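Local coordinates for probable TonB-dependent siderophore receptor PiuA (Acinetobacter baumannii, PDB 5FP1), which probably carries out the first step of iron uptake, binding ferric siderophores at the outer membrane for TonB-dependent import, and may bind ferric enterobactin with micromolar affinity, at residues Lys676-Gln681 with Leu712-Lys717; Ile47-Ile52 with Ala113-Glu118; Arg665-Ala670 with Asn683-Ser688; Val201-Ser206 with Tyr221-Thr226; Trp582-Gly587 with Ala626-Thr631. All blocks are in the same frame, centred on the assembly; numbering follows the deposited sequence.

Contact 1 (Lys676-Gln681 with Leu712-Lys717); sequences KNVDLQ and LAVNFK
Asp-679 and Asn-715 form the central hydrogen-bonded pair of two antiparallel strands. Backbone bonds run both ways here: Asp-679 N donates to Asn-715 O at 2.9 Å and Asn-715 N returns to Asp-679 O. Gln-681 and Ala-713 repeat the exchange, and Lys-717 N donates to Asn-677 O. Asn-677 adds a side-chain bond. Its ND2 reaches Lys-717 O at 3.1 Å, nearly straight (174°), with the oxygen in the amide plane. The torsion that sets CG anti to the carbonyl carbon (chi1 -58°) puts the amide beside that strand end.

A water bridges the polar face. It donates to Asp-679 OD2 (2.8 Å) and accepts from Asn-715 ND2 (2.9 Å). The other oxygens of this pair are held outside it, Asp-679 OD1 by Asn-673 and Asn-715 OD1 by Ser-153.

The opposite face is apolar and lies on the surface. Leu-680 CD1 meets Val-714 CG2 at 4.0 Å, and Leu-680 CG meets Leu-712 CD1 at 3.9 Å. Val-678 CG1 touches Val-714 CG1.

Both strands belong to the beta-barrel. Strand 678-685 pairs on its other edge with 659-673. The C-terminal strand 709-717 pairs with 149-157, which closes the barrel.

Contact 2 (Ile47-Ile52 with Ala113-Glu118); sequences ISKQLI and AVEQVE
Glu-115, where the chain turns a corner, meets Lys-49. The carboxylate of Glu-115 comes back toward Lys-49 because its chain bends at chi2 (76°). Glu-115 OE2 lies 3.5 Å from Lys-49 CD, against the aliphatic part of the lysine. The charged ends do not meet: Lys-49 NZ stays 5.4 Å from Glu-115 OE2 and forms its salt bridge with Glu-53. Glu-115 O packs against Lys-49 CB and Ile-52 CD1.

Gln-116 follows. Its CB sits 3.3 Å from Ile-47 O. The side chain then extends to a water, which donates to Gln-116 OE1 (2.7 Å) and accepts from Lys-49 N. That N-H is in the first turn of the helix, so the water ties the helix start to the strand. Gln-116 NE2 donates to Glu-118 OE2, on the lone pair away from the other oxygen.

Val-117 makes the backbone pair. Ile-47 N donates to Val-117 O at 2.8 Å, and Val-117 N donates to Ile-47 O at 3.2 Å. Their side chains run alongside each other, Ile-47 CD1 3.9 Å from Val-117 CB.

Ser-48 is the N-cap of helix 49-55, and its OG accepts from Leu-51 N at 3.2 Å. Edge strand 43-47 of the plug's mixed sheet pairs with 114-121 and runs straight into this capped helix. The plug is the globular domain that fills the barrel of TonB-dependent receptors.

Contact 3 (Arg665-Ala670 with Asn683-Ser688); sequences RYDAMA and NINNLS
Asp-667 and Asn-686 meet where strand 683-685 gives way to a turn. Asp-667 CG stands anti to the carbonyl carbon (chi1 -63°), which turns OD1 toward the other strand. There OD1 accepts from Asn-686 N at 2.9 Å, met from above the carboxylate plane. Arg-665 holds the same carboxylate side-on: NE donates to Asp-667 OD2 on its syn lone pair (2.8 Å), and NH2 donates to OD1. OD1 thus takes two donors, which would probably favour a charged carboxylate. A bend at chi2 (-131°) folds the arginine over the turn. Asn-686 CB lies over one guanidinium face, and Arg-665 NH2 packs on Asn-685 CB at 3.6 Å.

Asn-686 has positive phi (50°), and the chain bends away there. Leu-687 N still reaches Tyr-666 O at 2.8 Å. Leu-687 CD2 rests on Ala-668 CB (3.9 Å), while its CB packs on Tyr-666 CB. Ser-688 OG lies at the edge of the Tyr-666 ring. A water binds Tyr-666 N, Asn-686 OD1 and Ser-688 N; Asn-686 ND2 donates to Glu-706 O.

Further along, Ala-668 and Ile-684 exchange two backbone bonds. The Asn-683 amide runs alongside Met-669, Asn-683 ND2 3.6 Å from Met-669 CG. Gln-681 NE2 donates to Asn-683 OD1, and Asn-683 ND2 donates to Asp-54 O of the plug.

The two strands form a barrel hairpin. Strand 638-651 flanks it beside 659-673, and strand 709-717 lies beside 678-685.

Contact 4 (Val201-Ser206 with Tyr221-Thr226); sequences VGIAPS and YYYLQT
Pro-205 and Tyr-221 run alongside each other on one face of the hairpin. The proline ring meets the edge of the tyrosine ring, with CG near its plane and Pro-205 CD 3.8 Å from Tyr-221 CD2. Ile-203 and Tyr-223 come next on the same face, their side chains set at a slant. Ile-203 CG2 is 3.9 Å from both CB and CD2 of Tyr-223. The Tyr-223 side chain, with CG anti to the backbone N (chi1 162°), carries the ring along the hairpin, where its CE2 lies 3.8 Å from Val-201 O.

On the other face Ala-204 CB touches Tyr-222 CD1 at 4.0 Å. Gly-202 sits close to its partner strand: its CA is 3.0 Å from Tyr-223 O.

Backbone bonds join Val-201 with Gln-225 and Ile-203 with Tyr-223 in both directions. Tyr-221 N donates to Pro-205 O at 3.0 Å.

The strands form a barrel hairpin between 177-188 and 264-279. His-270 of the latter bonds Tyr-221 OH, and Tyr-222 meets Phe-112 of the plug.

Contact 5 (Trp582-Gly587 with Ala626-Thr631); sequences WNISAG and ATLWTT
Trp-582 CG stands anti to the backbone N (chi1 -174°). This torsion brings the indole edge to the Thr-630 hydroxyl. Trp-582 NE1 donates to Thr-630 OG1 at 2.7 Å, close to the ring plane but bent (138°). Thr-630 OG1 in turn donates to Asn-583 O at 2.6 Å. Asn-583 O also accepts from Thr-631 N, so two donors hold it.

On the opposite face Asn-583 turns its amide toward Thr-631, with CG between the backbone N and carbonyl carbon (chi1 64°). A water accepts from Asn-583 ND2 (2.9 Å) and donates to Thr-631 OG1. A second water donates to Ser-585 O and Thr-627 OG1.

On the surface side Leu-628 CD1 touches Ile-584 CG1 (3.8 Å) and Ala-586 CB (3.9 Å). Paired backbone bonds join Ser-585 with Trp-629 and Gly-587 with Thr-627.

Trp-629 points to the barrel interior, where its NE1 bonds Asp-54 and Leu-51 of helix 49-55 packs on it. Thr-627 OG1 bonds Thr-66 O of the plug. In the barrel wall, strand 558-575 flanks 582-597, and 638-651 flanks 624-635.

Contact 2 belongs to the plug; the other four join neighbouring strands of the barrel. Contacts 1 and 3 share strand 678-685 and touch through Gln-681. Contacts 1 and 4 lie on the surface, with mainly apolar or aromatic residues on the outward face. Contacts 2, 3 and 5 are partly buried. Contact 3 carries a salt bridge, whereas contact 5 adds hydroxyl, indole and water bonds to its backbone pairing. Plug and wall meet directly: Leu-51 of contact 2 packs on Ser-585 of contact 5, and Ala-113 packs on Tyr-222 and Ala-204 of contact 4. Trp-629 also touches Met-669 of contact 3. Contacts 4 and 5 are farthest apart, centres about 31 Å.

Contact 1 (Lys676-Gln681 with Leu712-Lys717)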
# COMPACT_ATOMS: atom_id res chain seq x y z
N LYS A 676 27.39 -22.07 9.54
CA LYS A 676 26.10 -22.60 9.11
C LYS A 676 24.92 -21.82 9.72
O LYS A 676 23.82 -21.86 9.20
CB LYS A 676 25.98 -24.09 9.45
CG LYS A 676 26.01 -24.39 10.94
CD LYS A 676 25.77 -25.87 11.25
CE LYS A 676 24.49 -26.36 10.61
NZ LYS A 676 24.03 -27.64 11.21
N ASN A 677 25.17 -21.15 10.84
CA ASN A 677 24.13 -20.46 11.58
C ASN A 677 24.17 -18.93 11.47
O ASN A 677 23.24 -18.25 11.91
CB ASN A 677 24.24 -20.82 13.06
CG ASN A 677 24.12 -22.31 13.31
OD1 ASN A 677 25.10 -22.97 13.65
ND2 ASN A 677 22.92 -22.84 13.14
N VAL A 678 25.26 -18.39 10.94
CA VAL A 678 25.51 -16.95 11.01
C VAL A 678 25.92 -16.37 9.66
O VAL A 678 26.83 -16.89 9.00
CB VAL A 678 26.59 -16.62 12.06
CG1 VAL A 678 26.86 -15.12 12.11
CG2 VAL A 678 26.18 -17.13 13.43
N ASP A 679 25.22 -15.31 9.25
CA ASP A 679 25.56 -14.51 8.09
C ASP A 679 25.90 -13.07 8.49
O ASP A 679 25.42 -12.55 9.51
CB ASP A 679 24.38 -14.44 7.12
CG ASP A 679 24.08 -15.74 6.46
OD1 ASP A 679 24.95 -16.64 6.49
OD2 ASP A 679 22.97 -15.85 5.89
N LEU A 680 26.72 -12.44 7.68
CA LEU A 680 26.94 -11.03 7.77
C LEU A 680 26.42 -10.49 6.45
O LEU A 680 26.76 -11.00 5.39
CB LEU A 680 28.42 -10.73 7.92
CG LEU A 680 28.77 -9.28 8.18
CD1 LEU A 680 28.26 -8.85 9.55
CD2 LEU A 680 30.27 -9.08 8.08
N GLN A 681 25.57 -9.46 6.51
CA GLN A 681 24.98 -8.91 5.28
C GLN A 681 25.08 -7.39 5.28
O GLN A 681 24.65 -6.71 6.23
CB GLN A 681 23.51 -9.37 5.09
CG GLN A 681 22.91 -8.88 3.75
CD GLN A 681 21.52 -9.43 3.50
OE1 GLN A 681 21.28 -10.63 3.62
NE2 GLN A 681 20.58 -8.53 3.18
N LEU A 712 24.58 -2.74 7.94
CA LEU A 712 25.33 -3.98 8.17
C LEU A 712 24.62 -4.79 9.21
O LEU A 712 24.32 -4.29 10.29
CB LEU A 712 26.76 -3.68 8.64
CG LEU A 712 27.62 -4.92 8.88
CD1 LEU A 712 27.90 -5.58 7.53
CD2 LEU A 712 28.93 -4.53 9.56
N ALA A 713 24.35 -6.05 8.88
CA ALA A 713 23.60 -6.92 9.76
C ALA A 713 24.34 -8.23 10.04
O ALA A 713 24.95 -8.81 9.16
CB ALA A 713 22.26 -7.26 9.14
N VAL A 714 24.19 -8.67 11.28
CA VAL A 714 24.48 -10.04 11.67
C VAL A 714 23.17 -10.78 11.83
O VAL A 714 22.39 -10.46 12.72
CB VAL A 714 25.17 -10.12 13.04
CG1 VAL A 714 25.52 -11.58 13.32
CG2 VAL A 714 26.41 -9.23 13.07
N ASN A 715 22.97 -11.77 10.97
CA ASN A 715 21.76 -12.56 10.92
C ASN A 715 22.06 -13.96 11.42
O ASN A 715 23.06 -14.58 11.03
CB ASN A 715 21.24 -12.62 9.48
CG ASN A 715 20.89 -11.25 8.94
OD1 ASN A 715 20.57 -10.37 9.73
ND2 ASN A 715 21.06 -11.03 7.65
N PHE A 716 21.20 -14.46 12.30
CA PHE A 716 21.38 -15.80 12.83
C PHE A 716 20.16 -16.68 12.63
O PHE A 716 19.02 -16.20 12.59
CB PHE A 716 21.88 -15.79 14.27
CG PHE A 716 20.98 -15.13 15.25
CD1 PHE A 716 19.97 -15.84 15.88
CD2 PHE A 716 21.17 -13.80 15.60
CE1 PHE A 716 19.14 -15.23 16.82
CE2 PHE A 716 20.35 -13.18 16.52
CZ PHE A 716 19.33 -13.90 17.14
N LYS A 717 20.43 -17.97 12.48
CA LYS A 717 19.41 -18.93 12.13
C LYS A 717 19.76 -20.29 12.72
O LYS A 717 20.71 -20.92 12.27
CB LYS A 717 19.34 -19.02 10.62
CG LYS A 717 18.20 -19.88 10.11
CD LYS A 717 17.98 -19.62 8.62
CE LYS A 717 17.95 -18.13 8.32
NZ LYS A 717 17.32 -17.80 7.02
O HOH W 1 21.31 -13.56 6.22

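Contact 2 (Ile47-Ile52 with Ala113-Glu118)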
# COMPACT_ATOMS: atom_id res chain seq x y z
N ILE A 47 6.03 -10.32 -3.85
CA ILE A 47 7.29 -9.89 -3.27
C ILE A 47 7.73 -10.99 -2.31
O ILE A 47 7.20 -11.13 -1.21
CB ILE A 47 7.15 -8.55 -2.53
CG1 ILE A 47 6.53 -7.50 -3.44
CG2 ILE A 47 8.52 -8.08 -2.08
CD1 ILE A 47 6.24 -6.18 -2.73
N SER A 48 8.68 -11.81 -2.75
CA SER A 48 8.98 -13.05 -2.05
C SER A 48 9.78 -12.84 -0.76
O SER A 48 10.45 -11.82 -0.58
CB SER A 48 9.75 -13.98 -2.97
OG SER A 48 11.02 -13.44 -3.25
N LYS A 49 9.73 -13.83 0.10
CA LYS A 49 10.56 -13.91 1.31
C LYS A 49 12.02 -13.64 0.99
O LYS A 49 12.67 -12.83 1.67
CB LYS A 49 10.40 -15.28 1.94
CG LYS A 49 11.16 -15.50 3.24
CD LYS A 49 10.85 -16.89 3.77
CE LYS A 49 11.28 -17.10 5.21
NZ LYS A 49 12.74 -17.28 5.28
N GLN A 50 12.53 -14.26 -0.06
CA GLN A 50 13.96 -14.11 -0.34
C GLN A 50 14.28 -12.70 -0.82
O GLN A 50 15.33 -12.16 -0.48
CB GLN A 50 14.47 -15.14 -1.36
CG GLN A 50 15.99 -15.14 -1.52
CD GLN A 50 16.70 -15.50 -0.23
OE1 GLN A 50 16.38 -16.51 0.40
NE2 GLN A 50 17.62 -14.65 0.19
N LEU A 51 13.40 -12.12 -1.61
CA LEU A 51 13.60 -10.75 -2.04
C LEU A 51 13.59 -9.81 -0.84
O LEU A 51 14.41 -8.89 -0.75
CB LEU A 51 12.55 -10.33 -3.07
CG LEU A 51 12.69 -8.93 -3.68
CD1 LEU A 51 14.01 -8.75 -4.42
CD2 LEU A 51 11.56 -8.66 -4.66
N ILE A 52 12.68 -10.05 0.08
CA ILE A 52 12.56 -9.24 1.30
C ILE A 52 13.87 -9.36 2.11
O ILE A 52 14.45 -8.36 2.56
CB ILE A 52 11.33 -9.66 2.12
CG1 ILE A 52 10.03 -9.23 1.38
CG2 ILE A 52 11.38 -9.04 3.51
CD1 ILE A 52 8.79 -9.87 1.92
N ALA A 113 6.77 -8.92 10.54
CA ALA A 113 5.97 -10.12 10.67
C ALA A 113 5.45 -10.64 9.33
O ALA A 113 4.53 -11.46 9.31
CB ALA A 113 4.80 -9.87 11.58
N VAL A 114 6.03 -10.16 8.25
CA VAL A 114 5.53 -10.46 6.90
C VAL A 114 6.37 -11.56 6.23
O VAL A 114 7.57 -11.44 6.09
CB VAL A 114 5.56 -9.22 6.01
CG1 VAL A 114 5.10 -9.54 4.60
CG2 VAL A 114 4.69 -8.13 6.59
N GLU A 115 5.69 -12.61 5.77
CA GLU A 115 6.29 -13.68 4.96
C GLU A 115 6.51 -13.23 3.50
O GLU A 115 7.60 -13.34 2.95
CB GLU A 115 5.31 -14.88 4.99
CG GLU A 115 5.78 -16.11 4.23
CD GLU A 115 6.86 -16.90 4.98
OE1 GLU A 115 7.11 -16.66 6.18
OE2 GLU A 115 7.48 -17.77 4.35
N GLN A 116 5.44 -12.71 2.88
CA GLN A 116 5.49 -12.22 1.50
C GLN A 116 4.37 -11.23 1.27
O GLN A 116 3.46 -11.14 2.07
CB GLN A 116 5.38 -13.37 0.48
CG GLN A 116 4.06 -14.10 0.51
CD GLN A 116 4.14 -15.50 -0.07
OE1 GLN A 116 5.15 -16.18 0.06
NE2 GLN A 116 3.05 -15.95 -0.66
N VAL A 117 4.45 -10.46 0.18
CA VAL A 117 3.42 -9.49 -0.15
C VAL A 117 2.89 -9.87 -1.54
O VAL A 117 3.66 -10.04 -2.48
CB VAL A 117 3.98 -8.06 -0.22
CG1 VAL A 117 2.85 -7.08 -0.49
CG2 VAL A 117 4.70 -7.69 1.06
N GLU A 118 1.58 -10.02 -1.65
CA GLU A 118 0.97 -10.39 -2.91
C GLU A 118 0.22 -9.21 -3.49
O GLU A 118 -0.74 -8.67 -2.86
CB GLU A 118 0.03 -11.57 -2.70
CG GLU A 118 0.74 -12.78 -2.11
CD GLU A 118 -0.10 -14.04 -2.10
OE1 GLU A 118 -1.28 -14.02 -2.55
OE2 GLU A 118 0.44 -15.05 -1.64
O HOH W 2 7.79 -15.99 -0.56

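Contact 3 (Arg665-Ala670 with Asn683-Ser688)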
# COMPACT_ATOMS: atom_id res chain seq x y z
N ARG A 665 17.44 4.39 -9.67
CA ARG A 665 18.01 4.26 -8.34
C ARG A 665 18.62 2.88 -8.27
O ARG A 665 17.97 1.91 -8.65
CB ARG A 665 16.92 4.39 -7.28
CG ARG A 665 17.31 3.92 -5.88
CD ARG A 665 16.26 2.99 -5.30
NE ARG A 665 16.72 2.29 -4.09
CZ ARG A 665 16.47 2.69 -2.85
NH1 ARG A 665 15.73 3.76 -2.62
NH2 ARG A 665 16.92 1.97 -1.83
N TYR A 666 19.86 2.80 -7.79
CA TYR A 666 20.59 1.54 -7.67
C TYR A 666 20.76 1.07 -6.24
O TYR A 666 20.84 1.87 -5.30
CB TYR A 666 21.98 1.69 -8.30
CG TYR A 666 21.92 2.14 -9.73
CD1 TYR A 666 21.62 1.25 -10.73
CD2 TYR A 666 22.14 3.45 -10.07
CE1 TYR A 666 21.55 1.65 -12.05
CE2 TYR A 666 22.06 3.88 -11.37
CZ TYR A 666 21.78 2.96 -12.36
OH TYR A 666 21.70 3.38 -13.67
N ASP A 667 20.84 -0.25 -6.08
CA ASP A 667 21.11 -0.85 -4.79
C ASP A 667 22.13 -1.97 -4.93
O ASP A 667 22.27 -2.56 -6.01
CB ASP A 667 19.82 -1.39 -4.19
CG ASP A 667 18.80 -0.29 -3.93
OD1 ASP A 667 19.05 0.54 -3.03
OD2 ASP A 667 17.78 -0.22 -4.66
N ALA A 668 22.81 -2.27 -3.84
CA ALA A 668 23.71 -3.42 -3.82
C ALA A 668 23.69 -4.15 -2.51
O ALA A 668 23.32 -3.59 -1.48
CB ALA A 668 25.13 -2.98 -4.17
N MET A 669 24.12 -5.42 -2.55
CA MET A 669 24.14 -6.22 -1.37
C MET A 669 25.32 -7.24 -1.43
O MET A 669 25.71 -7.69 -2.49
CB MET A 669 22.82 -6.99 -1.28
CG MET A 669 22.62 -7.84 -0.05
SD MET A 669 23.22 -9.54 -0.21
CE MET A 669 22.05 -10.22 -1.37
N ALA A 670 25.82 -7.60 -0.26
CA ALA A 670 26.72 -8.73 -0.10
C ALA A 670 26.39 -9.46 1.18
O ALA A 670 26.26 -8.86 2.24
CB ALA A 670 28.17 -8.25 -0.07
N ASN A 683 24.09 -4.07 3.07
CA ASN A 683 23.25 -3.47 2.05
C ASN A 683 23.63 -2.01 1.83
O ASN A 683 23.79 -1.26 2.78
CB ASN A 683 21.77 -3.54 2.49
CG ASN A 683 21.16 -4.91 2.27
OD1 ASN A 683 21.22 -5.79 3.14
ND2 ASN A 683 20.54 -5.09 1.11
N ILE A 684 23.80 -1.63 0.57
CA ILE A 684 23.99 -0.25 0.22
C ILE A 684 22.78 0.17 -0.62
O ILE A 684 22.52 -0.37 -1.69
CB ILE A 684 25.31 -0.02 -0.53
CG1 ILE A 684 26.48 -0.45 0.37
CG2 ILE A 684 25.45 1.45 -0.90
CD1 ILE A 684 27.82 -0.35 -0.32
N ASN A 685 22.05 1.15 -0.10
CA ASN A 685 20.80 1.59 -0.70
C ASN A 685 20.96 2.93 -1.38
O ASN A 685 21.61 3.83 -0.84
CB ASN A 685 19.74 1.66 0.38
CG ASN A 685 19.58 0.34 1.11
OD1 ASN A 685 19.35 -0.69 0.48
ND2 ASN A 685 19.75 0.35 2.42
N ASN A 686 20.34 3.07 -2.55
CA ASN A 686 20.46 4.29 -3.35
C ASN A 686 21.95 4.61 -3.48
O ASN A 686 22.44 5.66 -3.07
CB ASN A 686 19.69 5.46 -2.75
CG ASN A 686 19.62 6.65 -3.67
OD1 ASN A 686 20.07 6.60 -4.82
ND2 ASN A 686 19.00 7.73 -3.19
N LEU A 687 22.61 3.67 -4.13
CA LEU A 687 24.05 3.58 -4.26
C LEU A 687 24.65 4.81 -4.93
O LEU A 687 25.76 5.22 -4.60
CB LEU A 687 24.30 2.33 -5.12
CG LEU A 687 25.61 1.62 -5.28
CD1 LEU A 687 26.18 1.23 -3.93
CD2 LEU A 687 25.33 0.39 -6.12
N SER A 688 23.95 5.41 -5.87
CA SER A 688 24.46 6.62 -6.52
C SER A 688 24.05 7.92 -5.81
O SER A 688 24.33 8.98 -6.31
CB SER A 688 24.02 6.67 -7.99
OG SER A 688 22.61 6.84 -8.10
O HOH W 3 21.23 5.18 -6.79
O HOH W 4 20.54 -2.95 -0.91

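Contact 4 (Val201-Ser206 with Tyr221-Thr226)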
# COMPACT_ATOMS: atom_id res chain seq x y z
N VAL A 201 8.40 -0.26 17.81
CA VAL A 201 8.51 -1.54 18.48
C VAL A 201 7.29 -2.38 18.12
O VAL A 201 6.17 -1.85 17.97
CB VAL A 201 8.61 -1.32 20.00
CG1 VAL A 201 8.40 -2.62 20.78
CG2 VAL A 201 9.96 -0.69 20.34
N GLY A 202 7.49 -3.67 17.94
CA GLY A 202 6.40 -4.57 17.66
C GLY A 202 6.59 -5.96 18.22
O GLY A 202 7.70 -6.39 18.53
N ILE A 203 5.48 -6.67 18.32
CA ILE A 203 5.50 -8.06 18.70
C ILE A 203 4.36 -8.76 17.98
O ILE A 203 3.28 -8.18 17.75
CB ILE A 203 5.40 -8.19 20.25
CG1 ILE A 203 5.64 -9.65 20.69
CG2 ILE A 203 4.06 -7.73 20.74
CD1 ILE A 203 5.85 -9.77 22.20
N ALA A 204 4.61 -10.02 17.59
CA ALA A 204 3.63 -10.81 16.87
C ALA A 204 3.70 -12.27 17.32
O ALA A 204 4.38 -13.06 16.67
CB ALA A 204 3.90 -10.77 15.37
N PRO A 205 3.03 -12.60 18.41
CA PRO A 205 2.93 -13.97 18.89
C PRO A 205 1.73 -14.72 18.32
O PRO A 205 0.63 -14.16 18.18
CB PRO A 205 2.74 -13.77 20.38
CG PRO A 205 1.99 -12.49 20.49
CD PRO A 205 2.31 -11.67 19.29
N SER A 206 1.93 -16.01 18.03
CA SER A 206 0.81 -16.84 17.67
C SER A 206 0.96 -18.29 18.17
O SER A 206 2.06 -18.74 18.47
CB SER A 206 0.64 -16.85 16.16
OG SER A 206 1.82 -17.26 15.55
N TYR A 221 -1.75 -12.64 17.27
CA TYR A 221 -1.83 -11.27 17.70
C TYR A 221 -0.69 -10.54 17.05
O TYR A 221 0.40 -11.10 16.86
CB TYR A 221 -1.71 -11.20 19.23
CG TYR A 221 -1.60 -9.82 19.81
CD1 TYR A 221 -2.67 -8.91 19.73
CD2 TYR A 221 -0.45 -9.41 20.50
CE1 TYR A 221 -2.57 -7.64 20.29
CE2 TYR A 221 -0.36 -8.14 21.05
CZ TYR A 221 -1.41 -7.26 20.93
OH TYR A 221 -1.34 -6.00 21.50
N TYR A 222 -0.94 -9.27 16.71
CA TYR A 222 0.04 -8.41 16.10
C TYR A 222 -0.06 -7.05 16.77
O TYR A 222 -1.16 -6.53 16.99
CB TYR A 222 -0.24 -8.26 14.59
CG TYR A 222 0.76 -7.36 13.88
CD1 TYR A 222 2.01 -7.82 13.54
CD2 TYR A 222 0.45 -6.03 13.57
CE1 TYR A 222 2.93 -7.01 12.90
CE2 TYR A 222 1.36 -5.22 12.94
CZ TYR A 222 2.60 -5.70 12.59
OH TYR A 222 3.53 -4.90 11.93
N TYR A 223 1.09 -6.48 17.08
CA TYR A 223 1.18 -5.17 17.71
C TYR A 223 2.35 -4.43 17.12
O TYR A 223 3.46 -4.98 17.00
CB TYR A 223 1.41 -5.30 19.21
CG TYR A 223 1.95 -4.04 19.90
CD1 TYR A 223 1.10 -3.00 20.26
CD2 TYR A 223 3.30 -3.90 20.19
CE1 TYR A 223 1.58 -1.87 20.91
CE2 TYR A 223 3.80 -2.78 20.84
CZ TYR A 223 2.94 -1.76 21.19
OH TYR A 223 3.45 -0.65 21.84
N LEU A 224 2.11 -3.18 16.77
CA LEU A 224 3.14 -2.26 16.34
C LEU A 224 2.83 -0.86 16.81
O LEU A 224 1.68 -0.37 16.67
CB LEU A 224 3.25 -2.24 14.81
CG LEU A 224 4.38 -1.37 14.25
CD1 LEU A 224 5.73 -2.00 14.46
CD2 LEU A 224 4.18 -1.10 12.76
N GLN A 225 3.84 -0.21 17.37
CA GLN A 225 3.66 1.14 17.87
C GLN A 225 4.83 2.00 17.45
O GLN A 225 6.00 1.57 17.55
CB GLN A 225 3.50 1.15 19.41
CG GLN A 225 3.07 2.52 19.93
CD GLN A 225 2.52 2.51 21.36
OE1 GLN A 225 2.20 1.46 21.96
NE2 GLN A 225 2.39 3.72 21.91
N THR A 226 4.53 3.19 16.94
CA THR A 226 5.56 4.08 16.39
C THR A 226 5.58 5.42 17.11
O THR A 226 4.58 5.85 17.71
CB THR A 226 5.32 4.41 14.89
OG1 THR A 226 4.24 5.35 14.80
CG2 THR A 226 4.99 3.19 14.10

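Contact 5 (Trp582-Gly587 with Ala626-Thr631)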
# COMPACT_ATOMS: atom_id res chain seq x y z
N TRP A 582 22.83 -18.07 -9.97
CA TRP A 582 22.34 -16.77 -10.46
C TRP A 582 20.80 -16.68 -10.39
O TRP A 582 20.09 -17.49 -11.02
CB TRP A 582 22.82 -16.60 -11.88
CG TRP A 582 22.53 -15.29 -12.48
CD1 TRP A 582 22.14 -14.15 -11.84
CD2 TRP A 582 22.63 -14.96 -13.87
NE1 TRP A 582 21.98 -13.13 -12.74
CE2 TRP A 582 22.29 -13.60 -14.00
CE3 TRP A 582 22.98 -15.68 -15.02
CZ2 TRP A 582 22.28 -12.94 -15.22
CZ3 TRP A 582 22.98 -15.02 -16.23
CH2 TRP A 582 22.62 -13.67 -16.33
N ASN A 583 20.28 -15.74 -9.62
CA ASN A 583 18.82 -15.56 -9.55
C ASN A 583 18.37 -14.17 -9.96
O ASN A 583 19.20 -13.25 -10.12
CB ASN A 583 18.24 -16.00 -8.22
CG ASN A 583 18.72 -15.16 -7.07
OD1 ASN A 583 19.48 -14.19 -7.26
ND2 ASN A 583 18.30 -15.53 -5.87
N ILE A 584 17.07 -14.04 -10.20
CA ILE A 584 16.57 -12.79 -10.76
C ILE A 584 15.11 -12.54 -10.36
O ILE A 584 14.30 -13.47 -10.24
CB ILE A 584 16.72 -12.77 -12.29
CG1 ILE A 584 16.54 -11.36 -12.84
CG2 ILE A 584 15.78 -13.76 -12.94
CD1 ILE A 584 16.75 -11.23 -14.33
N SER A 585 14.80 -11.26 -10.14
CA SER A 585 13.41 -10.80 -10.03
C SER A 585 13.36 -9.51 -10.80
O SER A 585 14.05 -8.54 -10.43
CB SER A 585 13.01 -10.61 -8.55
OG SER A 585 11.64 -10.22 -8.43
N ALA A 586 12.58 -9.49 -11.87
CA ALA A 586 12.56 -8.35 -12.76
C ALA A 586 11.17 -8.08 -13.26
O ALA A 586 10.35 -8.99 -13.38
CB ALA A 586 13.49 -8.55 -13.94
N GLY A 587 10.93 -6.82 -13.59
CA GLY A 587 9.65 -6.41 -14.12
C GLY A 587 9.70 -5.20 -15.00
O GLY A 587 10.55 -4.34 -14.84
N ALA A 626 10.40 0.11 -14.53
CA ALA A 626 11.06 -1.20 -14.54
C ALA A 626 11.87 -1.40 -13.29
O ALA A 626 12.39 -0.44 -12.72
CB ALA A 626 11.94 -1.36 -15.77
N THR A 627 11.97 -2.65 -12.84
CA THR A 627 12.80 -2.96 -11.71
C THR A 627 13.57 -4.25 -11.99
O THR A 627 13.11 -5.14 -12.75
CB THR A 627 12.04 -3.15 -10.38
OG1 THR A 627 11.25 -4.34 -10.44
CG2 THR A 627 11.11 -1.93 -10.05
N LEU A 628 14.71 -4.34 -11.35
CA LEU A 628 15.58 -5.52 -11.49
C LEU A 628 16.31 -5.74 -10.18
O LEU A 628 16.89 -4.80 -9.61
CB LEU A 628 16.56 -5.31 -12.63
CG LEU A 628 17.74 -6.30 -12.71
CD1 LEU A 628 17.23 -7.64 -13.14
CD2 LEU A 628 18.77 -5.80 -13.71
N TRP A 629 16.25 -6.98 -9.70
CA TRP A 629 17.10 -7.44 -8.61
C TRP A 629 17.73 -8.75 -9.05
O TRP A 629 17.03 -9.66 -9.48
CB TRP A 629 16.29 -7.69 -7.36
CG TRP A 629 17.14 -8.15 -6.24
CD1 TRP A 629 17.23 -9.41 -5.74
CD2 TRP A 629 18.08 -7.36 -5.50
NE1 TRP A 629 18.16 -9.46 -4.73
CE2 TRP A 629 18.69 -8.21 -4.56
CE3 TRP A 629 18.46 -6.01 -5.55
CZ2 TRP A 629 19.67 -7.76 -3.68
CZ3 TRP A 629 19.43 -5.57 -4.66
CH2 TRP A 629 20.03 -6.45 -3.74
N THR A 630 19.05 -8.83 -8.97
CA THR A 630 19.73 -10.05 -9.33
C THR A 630 20.91 -10.34 -8.40
O THR A 630 21.58 -9.41 -7.92
CB THR A 630 20.16 -10.02 -10.81
OG1 THR A 630 20.63 -11.32 -11.19
CG2 THR A 630 21.20 -8.96 -11.09
N THR A 631 21.09 -11.62 -8.07
CA THR A 631 22.18 -12.03 -7.20
C THR A 631 22.97 -13.20 -7.79
O THR A 631 22.44 -13.99 -8.58
CB THR A 631 21.74 -12.39 -5.77
OG1 THR A 631 21.15 -13.69 -5.74
CG2 THR A 631 20.72 -11.34 -5.22
O HOH W 5 19.23 -14.08 -3.57
O HOH W 6 12.94 -6.22 -8.73